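Local coordinates for protein GNAT family acetyltransferase (Mycobacterium smegmatis, PDB 6C30) that probably transfers the acetyl group of acetyl-coenzyme A to a protein amino group, as related GNAT-family N-acetyltransferases of the RimJ type do, at residues Ser41-Arg44 against Leu45-His49; Thr58-Trp62 against Lys63-Ala67; Tyr119-Ser123 against Ser124-Gly128; Thr160-Arg163 against Ala164-His168. All blocks are in the same frame, centred on the assembly; numbering follows the deposited sequence.

Overall arrangement
All four contacts are local, each within about ten consecutive residues, and they follow one another along the chain without nesting or crossing. Interaction 1 ends helix 37-46 and leads into helix 48-51; interaction 2 starts and ends the short helix 62-65, whose Trp62, with the following His66, meets interaction 1. Interaction 3 turns the chain out of strand 114-121 into the loop before helix 130-143, and it meets interaction 1 at Asp47 and Ser123. Interaction 4, the opening turns of helix 160-169, reaches the same strand through Tyr119 and Ser162. Interaction 3 thus joins the N-terminal helices to the later part of this GNAT fold; only the pairs 1-2, 1-3 and 3-4 touch.

Interaction 1 of 4, residues Ser41-Arg44 against Leu45-His49; sequences SRIR and LADQH
Ser41 and Leu45 meet one turn apart at the C-terminal end of helix 37-46, one of the N-terminal helices of the GNAT fold. Ser41 O accepts a hydrogen bond from Leu45 N at 2.9 Å, and the leucine side chain runs back over the same carbonyl, with CG 3.2 Å from Ser41 O and CD1 3.5 Å from Ser41 OG. One residue on, Ala46 N binds Arg42 O. The last bond, Asp47 N to Ile43 O at 2.8 Å, closes the series, after which Asp47 leaves helical geometry and helix 48-51 begins. With CG anti to its carbonyl carbon (chi1 -79°), Asp47 lies beside Ile43, both side chains pointing the same way.

The second shell sets the polar ends. Ser41 OG bonds His66 O. Arg44, its chain bent at chi2 and chi3, forms a salt bridge with Glu55, hydrogen-bonds His66 NE2 and makes a cation-pi contact with Trp120; three partners together limit the freedom of this buried arginine. Asp47 OD1 bonds Ser123 OG just after strand 114-121, while its other oxygen, OD2, lies 3.8 Å from Ile43 CG2.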
loop_
_atom_site.group_PDB
_atom_site.type_symbol
_atom_site.label_atom_id
_atom_site.label_comp_id
_atom_site.label_asym_id
_atom_site.label_seq_id
_atom_site.Cartn_x
_atom_site.Cartn_y
_atom_site.Cartn_z
ATOM N N SER A 41 10.730 -11.122 10.804
ATOM C CA SER A 41 11.440 -12.208 11.455
ATOM C C SER A 41 11.794 -13.302 10.456
ATOM O O SER A 41 12.934 -13.751 10.398
ATOM C CB SER A 41 10.602 -12.782 12.606
ATOM O OG SER A 41 11.204 -13.947 13.145
ATOM N N ARG A 42 10.824 -13.729 9.660
ATOM C CA ARG A 42 11.058 -14.805 8.710
ATOM C C ARG A 42 12.215 -14.458 7.775
ATOM O O ARG A 42 13.150 -15.259 7.587
ATOM C CB ARG A 42 9.784 -15.085 7.909
ATOM C CG ARG A 42 9.881 -16.260 6.951
ATOM C CD ARG A 42 8.658 -16.298 6.033
ATOM N NE ARG A 42 8.651 -15.155 5.123
ATOM C CZ ARG A 42 7.708 -14.216 5.091
ATOM N NH1 ARG A 42 6.669 -14.279 5.912
ATOM N NH2 ARG A 42 7.805 -13.213 4.231
ATOM N N ILE A 43 12.166 -13.265 7.201
ATOM C CA ILE A 43 13.178 -12.885 6.221
ATOM C C ILE A 43 14.538 -12.635 6.878
ATOM O O ILE A 43 15.560 -13.111 6.374
ATOM C CB ILE A 43 12.743 -11.651 5.425
ATOM C CG1 ILE A 43 11.432 -11.948 4.687
ATOM C CG2 ILE A 43 13.829 -11.259 4.431
ATOM C CD1 ILE A 43 10.762 -10.720 4.121
ATOM N N ARG A 44 14.579 -11.923 8.001
ATOM C CA ARG A 44 15.865 -11.609 8.634
ATOM C C ARG A 44 16.542 -12.884 9.132
ATOM O O ARG A 44 17.769 -12.995 9.106
ATOM C CB ARG A 44 15.693 -10.636 9.803
ATOM C CG ARG A 44 15.154 -9.254 9.439
ATOM C CD ARG A 44 16.219 -8.366 8.877
ATOM N NE ARG A 44 17.235 -8.016 9.868
ATOM C CZ ARG A 44 18.140 -7.075 9.664
ATOM N NH1 ARG A 44 18.138 -6.382 8.529
ATOM N NH2 ARG A 44 19.030 -6.816 10.608
ATOM N N LEU A 45 15.755 -13.855 9.591
ATOM C CA LEU A 45 16.342 -15.129 10.022
ATOM C C LEU A 45 16.862 -15.901 8.811
ATOM O O LEU A 45 17.982 -16.417 8.850
ATOM C CB LEU A 45 15.329 -15.971 10.801
ATOM C CG LEU A 45 14.969 -15.478 12.207
ATOM C CD1 LEU A 45 13.794 -16.295 12.730
ATOM C CD2 LEU A 45 16.152 -15.552 13.178
ATOM N N ALA A 46 16.093 -15.945 7.729
ATOM C CA ALA A 46 16.508 -16.703 6.553
ATOM C C ALA A 46 17.740 -16.077 5.919
ATOM O O ALA A 46 18.600 -16.785 5.384
ATOM C CB ALA A 46 15.388 -16.779 5.548
ATOM N N ASP A 47 17.833 -14.755 6.004
ATOM C CA ASP A 47 18.915 -14.014 5.356
ATOM C C ASP A 47 20.077 -13.691 6.288
ATOM O O ASP A 47 20.910 -12.835 5.952
ATOM C CB ASP A 47 18.393 -12.708 4.762
ATOM C CG ASP A 47 17.691 -12.897 3.440
ATOM O OD1 ASP A 47 17.655 -14.035 2.919
ATOM O OD2 ASP A 47 17.208 -11.888 2.906
ATOM N N GLN A 48 20.143 -14.344 7.443
ATOM C CA GLN A 48 21.205 -14.078 8.412
ATOM C C GLN A 48 22.581 -13.933 7.768
ATOM O O GLN A 48 23.290 -12.969 8.020
ATOM C CB GLN A 48 21.282 -15.186 9.461
ATOM C CG GLN A 48 22.452 -14.980 10.434
ATOM C CD GLN A 48 22.503 -16.001 11.544
ATOM O OE1 GLN A 48 21.648 -16.878 11.638
ATOM N NE2 GLN A 48 23.519 -15.889 12.396
ATOM N N HIS A 49 22.947 -14.880 6.914
ATOM C CA HIS A 49 24.319 -14.885 6.412
ATOM C C HIS A 49 24.551 -13.913 5.275
ATOM O O HIS A 49 25.695 -13.587 4.970
ATOM C CB HIS A 49 24.700 -16.308 6.033
ATOM C CG HIS A 49 24.480 -17.272 7.155
ATOM N ND1 HIS A 49 25.070 -17.110 8.388
ATOM C CD2 HIS A 49 23.704 -18.377 7.247
ATOM C CE1 HIS A 49 24.688 -18.092 9.185
ATOM N NE2 HIS A 49 23.858 -18.872 8.519
#

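Interaction 2 of 4, residues Thr58-Trp62 against Lys63-Ala67; sequences TGMDW and KVRHA
Trp62 and His66, one turn apart, form the buried side of this contact: Trp62 opens helix 62-65 and His66 follows its last residue. The CE1 corner of the imidazole stands over the centre of one indole face, 3.3 Å from Trp62 CE2, with the ring planes oblique at 36°, neither stacked nor edge-to-face. A polar tie holds the histidine there: His66 ND1 donates to Trp62 O at 2.9 Å, within the imidazole plane and onto a lone pair of the carbonyl. Because His66 N also binds Trp62 O, two bonds grip this one oxygen, and the ND1 bond is the one that restrains rotation of the ring.

Asp61 caps the start of the helix. Its CG stands anti to the backbone N (chi1 179°), which lets OD2 accept from Lys63 N at 2.9 Å, approached from above the carboxylate plane; the second capping bond, from Val64 N, is weak. The Lys63 chain folds back at chi3 and chi4 to set NZ 3.4 Å from Asp61 OD2, a long, weak salt bridge at the surface. Asp61 O meanwhile takes Arg65 N in a nearly straight bond.

Arg65 completes the outer side. Met60 CG lies 3.8 Å from Arg65 CB, and Thr58 CG2 sits over one face of the guanidinium, 4.1 Å from Arg65 NE.

The indole also reaches the earlier helices: Trp62 NE1 bonds Arg44 O in the last turn of helix 37-46, and the ring rests against Gln48 and Leu51 of helix 48-51, joining helix 62-65 to both.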
loop_
_atom_site.group_PDB
_atom_site.type_symbol
_atom_site.label_atom_id
_atom_site.label_comp_id
_atom_site.label_asym_id
_atom_site.label_seq_id
_atom_site.Cartn_x
_atom_site.Cartn_y
_atom_site.Cartn_z
ATOM N N THR A 58 24.832 -6.123 17.658
ATOM C CA THR A 58 23.791 -5.857 18.651
ATOM C C THR A 58 24.144 -6.411 20.018
ATOM O O THR A 58 23.471 -6.104 21.001
ATOM C CB THR A 58 22.447 -6.475 18.239
ATOM O OG1 THR A 58 22.614 -7.888 18.097
ATOM C CG2 THR A 58 21.951 -5.887 16.928
ATOM N N GLY A 59 25.169 -7.255 20.074
ATOM C CA GLY A 59 25.572 -7.875 21.321
ATOM C C GLY A 59 24.714 -9.068 21.686
ATOM O O GLY A 59 24.765 -9.569 22.806
ATOM N N MET A 60 23.904 -9.535 20.748
ATOM C CA MET A 60 23.140 -10.735 21.034
ATOM C C MET A 60 23.085 -11.651 19.826
ATOM O O MET A 60 23.444 -11.263 18.709
ATOM C CB MET A 60 21.735 -10.379 21.507
ATOM C CG MET A 60 20.843 -9.879 20.411
ATOM S SD MET A 60 19.281 -9.213 21.029
ATOM C CE MET A 60 19.767 -7.550 21.437
ATOM N N ASP A 61 22.663 -12.883 20.067
ATOM C CA ASP A 61 22.585 -13.868 19.021
ATOM C C ASP A 61 21.587 -13.413 17.966
ATOM O O ASP A 61 20.532 -12.872 18.296
ATOM C CB ASP A 61 22.180 -15.215 19.608
ATOM C CG ASP A 61 22.059 -16.284 18.565
ATOM O OD1 ASP A 61 23.106 -16.780 18.097
ATOM O OD2 ASP A 61 20.915 -16.625 18.213
ATOM N N TRP A 62 21.922 -13.630 16.701
ATOM C CA TRP A 62 21.075 -13.213 15.586
ATOM C C TRP A 62 19.675 -13.779 15.702
ATOM O O TRP A 62 18.693 -13.100 15.369
ATOM C CB TRP A 62 21.692 -13.652 14.260
ATOM C CG TRP A 62 20.992 -13.098 13.055
ATOM C CD1 TRP A 62 19.944 -13.653 12.372
ATOM C CD2 TRP A 62 21.302 -11.875 12.385
ATOM N NE1 TRP A 62 19.589 -12.849 11.318
ATOM C CE2 TRP A 62 20.407 -11.748 11.305
ATOM C CE3 TRP A 62 22.256 -10.872 12.594
ATOM C CZ2 TRP A 62 20.431 -10.652 10.435
ATOM C CZ3 TRP A 62 22.277 -9.787 11.732
ATOM C CH2 TRP A 62 21.368 -9.684 10.668
ATOM N N LYS A 63 19.568 -15.027 16.154
ATOM C CA LYS A 63 18.276 -15.697 16.195
ATOM C C LYS A 63 17.420 -15.175 17.336
ATOM O O LYS A 63 16.191 -15.227 17.265
ATOM C CB LYS A 63 18.469 -17.212 16.303
ATOM C CG LYS A 63 19.166 -17.792 15.075
ATOM C CD LYS A 63 19.287 -19.307 15.140
ATOM C CE LYS A 63 20.233 -19.744 16.247
ATOM N NZ LYS A 63 21.604 -19.164 16.092
ATOM N N VAL A 64 18.065 -14.653 18.372
ATOM C CA VAL A 64 17.344 -14.047 19.483
ATOM C C VAL A 64 16.849 -12.669 19.063
ATOM O O VAL A 64 15.683 -12.320 19.271
ATOM C CB VAL A 64 18.229 -13.943 20.739
ATOM C CG1 VAL A 64 17.543 -13.108 21.810
ATOM C CG2 VAL A 64 18.558 -15.331 21.262
ATOM N N ARG A 65 17.738 -11.891 18.462
ATOM C CA ARG A 65 17.418 -10.547 18.002
ATOM C C ARG A 65 16.257 -10.550 17.015
ATOM O O ARG A 65 15.414 -9.652 17.046
ATOM C CB ARG A 65 18.652 -9.891 17.364
ATOM C CG ARG A 65 18.395 -8.555 16.674
ATOM C CD ARG A 65 17.974 -7.464 17.663
ATOM N NE ARG A 65 17.898 -6.165 17.000
ATOM C CZ ARG A 65 17.655 -5.017 17.623
ATOM N NH1 ARG A 65 17.447 -5.007 18.933
ATOM N NH2 ARG A 65 17.605 -3.885 16.932
ATOM N N HIS A 66 16.206 -11.553 16.147
ATOM C CA HIS A 66 15.229 -11.533 15.062
ATOM C C HIS A 66 14.089 -12.523 15.219
ATOM O O HIS A 66 13.375 -12.815 14.260
ATOM C CB HIS A 66 15.955 -11.746 13.730
ATOM C CG HIS A 66 16.929 -10.658 13.426
ATOM N ND1 HIS A 66 18.279 -10.773 13.682
ATOM C CD2 HIS A 66 16.748 -9.414 12.927
ATOM C CE1 HIS A 66 18.884 -9.650 13.347
ATOM N NE2 HIS A 66 17.977 -8.807 12.884
ATOM N N ALA A 67 13.892 -13.004 16.440
ATOM C CA ALA A 67 12.702 -13.763 16.780
ATOM C C ALA A 67 11.454 -12.878 16.632
ATOM O O ALA A 67 11.521 -11.665 16.824
ATOM C CB ALA A 67 12.811 -14.297 18.195
#

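Interaction 3 of 4, residues Tyr119-Ser123 against Ser124-Gly128; sequences YWVAS and SRTGG
Ala122 and Arg125 close a type I beta turn at the end of strand 114-121, where the GNAT fold leads into the loop before helix 130-143; in relatives this loop binds the pyrophosphate of acetyl-coenzyme A, and probably does so here. Arg125 N donates to Ala122 O at 2.9 Å. Ser123 and Ser124 occupy the two central positions of the turn.

The tightly packed part gathers round the buried Val121 and Ala122, against which the base of Arg125 rests. The Arg125 and Val121 side chains cross at about a right angle, Arg125 CB 3.9 Å from Val121 CG1, and Arg125 CG lies 4.1 Å from Ala122 CB. Beside them, Thr126 CG2 touches two successive carbonyls, 3.6 Å from Val121 O and 3.5 Å from Ala122 O.

The other side is looser and largely solvent-facing. Ser124 is exposed, and beyond CG the Arg125 chain, bent at chi2, leads away from the turn, its side chain touching Glu97 and Ile130; a glycerol molecule, probably from the crystallisation liquor, lies about 5 Å from it. Thr126, also exposed, turns its hydroxyl back to the bend. Thr126 N adds only a weak bond to Ser123 O, but OG1, held between the backbone N and the carbonyl carbon at chi1 52°, donates to that same Ser123 O at 3.0 Å.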
loop_
_atom_site.group_PDB
_atom_site.type_symbol
_atom_site.label_atom_id
_atom_site.label_comp_id
_atom_site.label_asym_id
_atom_site.label_seq_id
_atom_site.Cartn_x
_atom_site.Cartn_y
_atom_site.Cartn_z
ATOM N N TYR A 119 19.261 0.800 4.188
ATOM C CA TYR A 119 18.272 -0.063 3.554
ATOM C C TYR A 119 18.727 -1.508 3.613
ATOM O O TYR A 119 19.921 -1.806 3.756
ATOM C CB TYR A 119 18.051 0.353 2.082
ATOM C CG TYR A 119 19.246 -0.008 1.223
ATOM C CD1 TYR A 119 19.284 -1.198 0.501
ATOM C CD2 TYR A 119 20.361 0.818 1.180
ATOM C CE1 TYR A 119 20.400 -1.547 -0.248
ATOM C CE2 TYR A 119 21.479 0.480 0.440
ATOM C CZ TYR A 119 21.488 -0.702 -0.267
ATOM O OH TYR A 119 22.606 -1.026 -0.994
ATOM N N TRP A 120 17.768 -2.411 3.466
ATOM C CA TRP A 120 18.072 -3.796 3.142
ATOM C C TRP A 120 16.877 -4.374 2.400
ATOM O O TRP A 120 15.736 -3.936 2.585
ATOM C CB TRP A 120 18.413 -4.613 4.395
ATOM C CG TRP A 120 17.247 -4.867 5.297
ATOM C CD1 TRP A 120 16.807 -4.075 6.325
ATOM C CD2 TRP A 120 16.362 -5.992 5.249
ATOM N NE1 TRP A 120 15.705 -4.646 6.912
ATOM C CE2 TRP A 120 15.410 -5.821 6.276
ATOM C CE3 TRP A 120 16.291 -7.134 4.449
ATOM C CZ2 TRP A 120 14.389 -6.742 6.514
ATOM C CZ3 TRP A 120 15.283 -8.048 4.687
ATOM C CH2 TRP A 120 14.344 -7.844 5.713
ATOM N N VAL A 121 17.161 -5.338 1.529
ATOM C CA VAL A 121 16.148 -6.016 0.727
ATOM C C VAL A 121 16.357 -7.523 0.840
ATOM O O VAL A 121 17.494 -7.992 0.847
ATOM C CB VAL A 121 16.223 -5.572 -0.763
ATOM C CG1 VAL A 121 15.278 -6.398 -1.635
ATOM C CG2 VAL A 121 15.906 -4.102 -0.901
ATOM N N ALA A 122 15.256 -8.263 0.926
ATOM C CA ALA A 122 15.282 -9.724 0.947
ATOM C C ALA A 122 16.184 -10.283 -0.153
ATOM O O ALA A 122 16.115 -9.849 -1.308
ATOM C CB ALA A 122 13.872 -10.271 0.802
ATOM N N SER A 123 17.019 -11.253 0.215
ATOM C CA SER A 123 18.056 -11.760 -0.690
ATOM C C SER A 123 17.499 -12.339 -1.989
ATOM O O SER A 123 18.133 -12.228 -3.039
ATOM C CB SER A 123 18.901 -12.821 0.020
ATOM O OG SER A 123 18.134 -13.978 0.274
ATOM N N SER A 124 16.318 -12.941 -1.929
ATOM C CA SER A 124 15.721 -13.538 -3.125
ATOM C C SER A 124 15.218 -12.474 -4.095
ATOM O O SER A 124 14.818 -12.788 -5.220
ATOM C CB SER A 124 14.573 -14.468 -2.744
ATOM O OG SER A 124 13.519 -13.751 -2.136
ATOM N N ARG A 125 15.253 -11.218 -3.660
ATOM C CA ARG A 125 14.684 -10.106 -4.413
ATOM C C ARG A 125 15.738 -9.096 -4.868
ATOM O O ARG A 125 15.402 -8.101 -5.509
ATOM C CB ARG A 125 13.640 -9.378 -3.559
ATOM C CG ARG A 125 12.505 -10.240 -3.037
ATOM C CD ARG A 125 11.441 -10.377 -4.084
ATOM N NE ARG A 125 10.252 -11.083 -3.621
ATOM C CZ ARG A 125 9.297 -11.486 -4.449
ATOM N NH1 ARG A 125 9.424 -11.244 -5.746
ATOM N NH2 ARG A 125 8.228 -12.126 -3.995
ATOM N N THR A 126 17.003 -9.328 -4.521
ATOM C CA THR A 126 18.045 -8.332 -4.778
ATOM C C THR A 126 18.467 -8.326 -6.245
ATOM O O THR A 126 18.176 -9.261 -6.989
ATOM C CB THR A 126 19.289 -8.554 -3.887
ATOM O OG1 THR A 126 19.722 -9.914 -3.994
ATOM C CG2 THR A 126 18.977 -8.227 -2.420
ATOM N N GLY A 127 19.140 -7.253 -6.653
ATOM C CA GLY A 127 19.587 -7.104 -8.028
ATOM C C GLY A 127 18.447 -6.988 -9.026
ATOM O O GLY A 127 18.539 -7.488 -10.148
ATOM N N GLY A 128 17.370 -6.322 -8.624
ATOM C CA GLY A 128 16.215 -6.151 -9.489
ATOM C C GLY A 128 15.643 -4.742 -9.487
ATOM O O GLY A 128 14.557 -4.506 -10.012
#

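Interaction 4 of 4, residues Thr160-Arg163 against Ala164-His168; sequences TPSR and AVLAH
Helix 160-169, which follows strand 150-155 and precedes strand 172-180 in the chain of the GNAT domain, opens with the regular turns formed here. Four successive hydrogen bonds set the spiral: Ala164 N to Thr160 O, Val165 N to Pro161 O, Leu166 N to Ser162 O and Ala167 N to Arg163 O. The third is nearly straight, with an N-H...O angle of 170° and a length of 2.9 Å from Leu166 N to Ser162 O.

Side chains then lean back over the carbonyls of the preceding turn. Val165 CG2 comes within 3.4 Å of Pro161 O. Leu166 holds CG anti to its carbonyl carbon (chi1 -69°), which brings that atom 3.4 Å from Ser162 O and CD1 3.8 Å from Ser162 OG. On the exposed flank, Ala164 CB lies 3.5 Å from Pro161 O, and Ala167 CB approaches Arg163 O at 3.3 Å.

The polar ends are taken up by other elements. Ser162 OG shares a hydrogen bond with Tyr119 OH on strand 114-121, and the guanidinium of Arg163 forms a salt bridge with Glu173 and bonds Pro157 O. Leu166, the buried residue of the contact, packs against Ala153 and Val155 of strand 150-155 and Leu135 of helix 130-143, while Val165 meets that helix at Thr132 and Leu135, so the helix is seated against both strand and helix.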
loop_
_atom_site.group_PDB
_atom_site.type_symbol
_atom_site.label_atom_id
_atom_site.label_comp_id
_atom_site.label_asym_id
_atom_site.label_seq_id
_atom_site.Cartn_x
_atom_site.Cartn_y
_atom_site.Cartn_z
ATOM N N THR A 160 30.592 -4.531 -2.257
ATOM C CA THR A 160 30.523 -4.123 -3.656
ATOM C C THR A 160 29.089 -3.894 -4.173
ATOM O O THR A 160 28.836 -2.890 -4.827
ATOM C CB THR A 160 31.251 -5.156 -4.555
ATOM O OG1 THR A 160 32.588 -5.332 -4.072
ATOM C CG2 THR A 160 31.304 -4.671 -5.992
ATOM N N PRO A 161 28.140 -4.798 -3.860
ATOM C CA PRO A 161 26.795 -4.527 -4.390
ATOM C C PRO A 161 26.161 -3.251 -3.840
ATOM O O PRO A 161 25.488 -2.535 -4.579
ATOM C CB PRO A 161 25.992 -5.755 -3.945
ATOM C CG PRO A 161 27.022 -6.827 -3.752
ATOM C CD PRO A 161 28.205 -6.107 -3.186
ATOM N N SER A 162 26.353 -2.976 -2.554
ATOM C CA SER A 162 25.737 -1.795 -1.976
ATOM C C SER A 162 26.383 -0.519 -2.511
ATOM O O SER A 162 25.688 0.469 -2.768
ATOM C CB SER A 162 25.812 -1.835 -0.455
ATOM O OG SER A 162 25.151 -0.700 0.081
ATOM N N ARG A 163 27.704 -0.531 -2.687
ATOM C CA ARG A 163 28.370 0.613 -3.310
ATOM C C ARG A 163 27.795 0.901 -4.690
ATOM O O ARG A 163 27.589 2.054 -5.058
ATOM C CB ARG A 163 29.881 0.380 -3.402
ATOM C CG ARG A 163 30.554 0.344 -2.026
ATOM C CD ARG A 163 32.047 0.084 -2.121
ATOM N NE ARG A 163 32.748 1.195 -2.755
ATOM C CZ ARG A 163 34.062 1.228 -2.951
ATOM N NH1 ARG A 163 34.811 0.209 -2.556
ATOM N NH2 ARG A 163 34.618 2.290 -3.520
ATOM N N ALA A 164 27.504 -0.154 -5.439
ATOM C CA ALA A 164 26.949 0.023 -6.778
ATOM C C ALA A 164 25.531 0.586 -6.729
ATOM O O ALA A 164 25.175 1.459 -7.525
ATOM C CB ALA A 164 26.971 -1.295 -7.531
ATOM N N VAL A 165 24.724 0.086 -5.798
ATOM C CA VAL A 165 23.357 0.580 -5.631
ATOM C C VAL A 165 23.364 2.076 -5.293
ATOM O O VAL A 165 22.650 2.867 -5.908
ATOM C CB VAL A 165 22.615 -0.224 -4.530
ATOM C CG1 VAL A 165 21.366 0.490 -4.075
ATOM C CG2 VAL A 165 22.267 -1.623 -5.035
ATOM N N LEU A 166 24.194 2.459 -4.326
ATOM C CA LEU A 166 24.271 3.849 -3.894
ATOM C C LEU A 166 24.804 4.760 -5.001
ATOM O O LEU A 166 24.271 5.854 -5.218
ATOM C CB LEU A 166 25.148 3.956 -2.636
ATOM C CG LEU A 166 24.535 3.328 -1.378
ATOM C CD1 LEU A 166 25.605 3.050 -0.334
ATOM C CD2 LEU A 166 23.443 4.227 -0.805
ATOM N N ALA A 167 25.844 4.311 -5.701
ATOM C CA ALA A 167 26.403 5.109 -6.791
ATOM C C ALA A 167 25.372 5.274 -7.904
ATOM O O ALA A 167 25.272 6.341 -8.518
ATOM C CB ALA A 167 27.668 4.470 -7.325
ATOM N N HIS A 168 24.594 4.226 -8.149
ATOM C CA HIS A 168 23.637 4.250 -9.247
ATOM C C HIS A 168 22.644 5.399 -9.126
ATOM O O HIS A 168 22.355 6.078 -10.112
ATOM C CB HIS A 168 22.882 2.924 -9.334
ATOM C CG HIS A 168 21.892 2.879 -10.454
ATOM N ND1 HIS A 168 22.227 2.462 -11.724
ATOM C CD2 HIS A 168 20.584 3.225 -10.500
ATOM C CE1 HIS A 168 21.163 2.540 -12.504
ATOM N NE2 HIS A 168 20.153 3.001 -11.787
#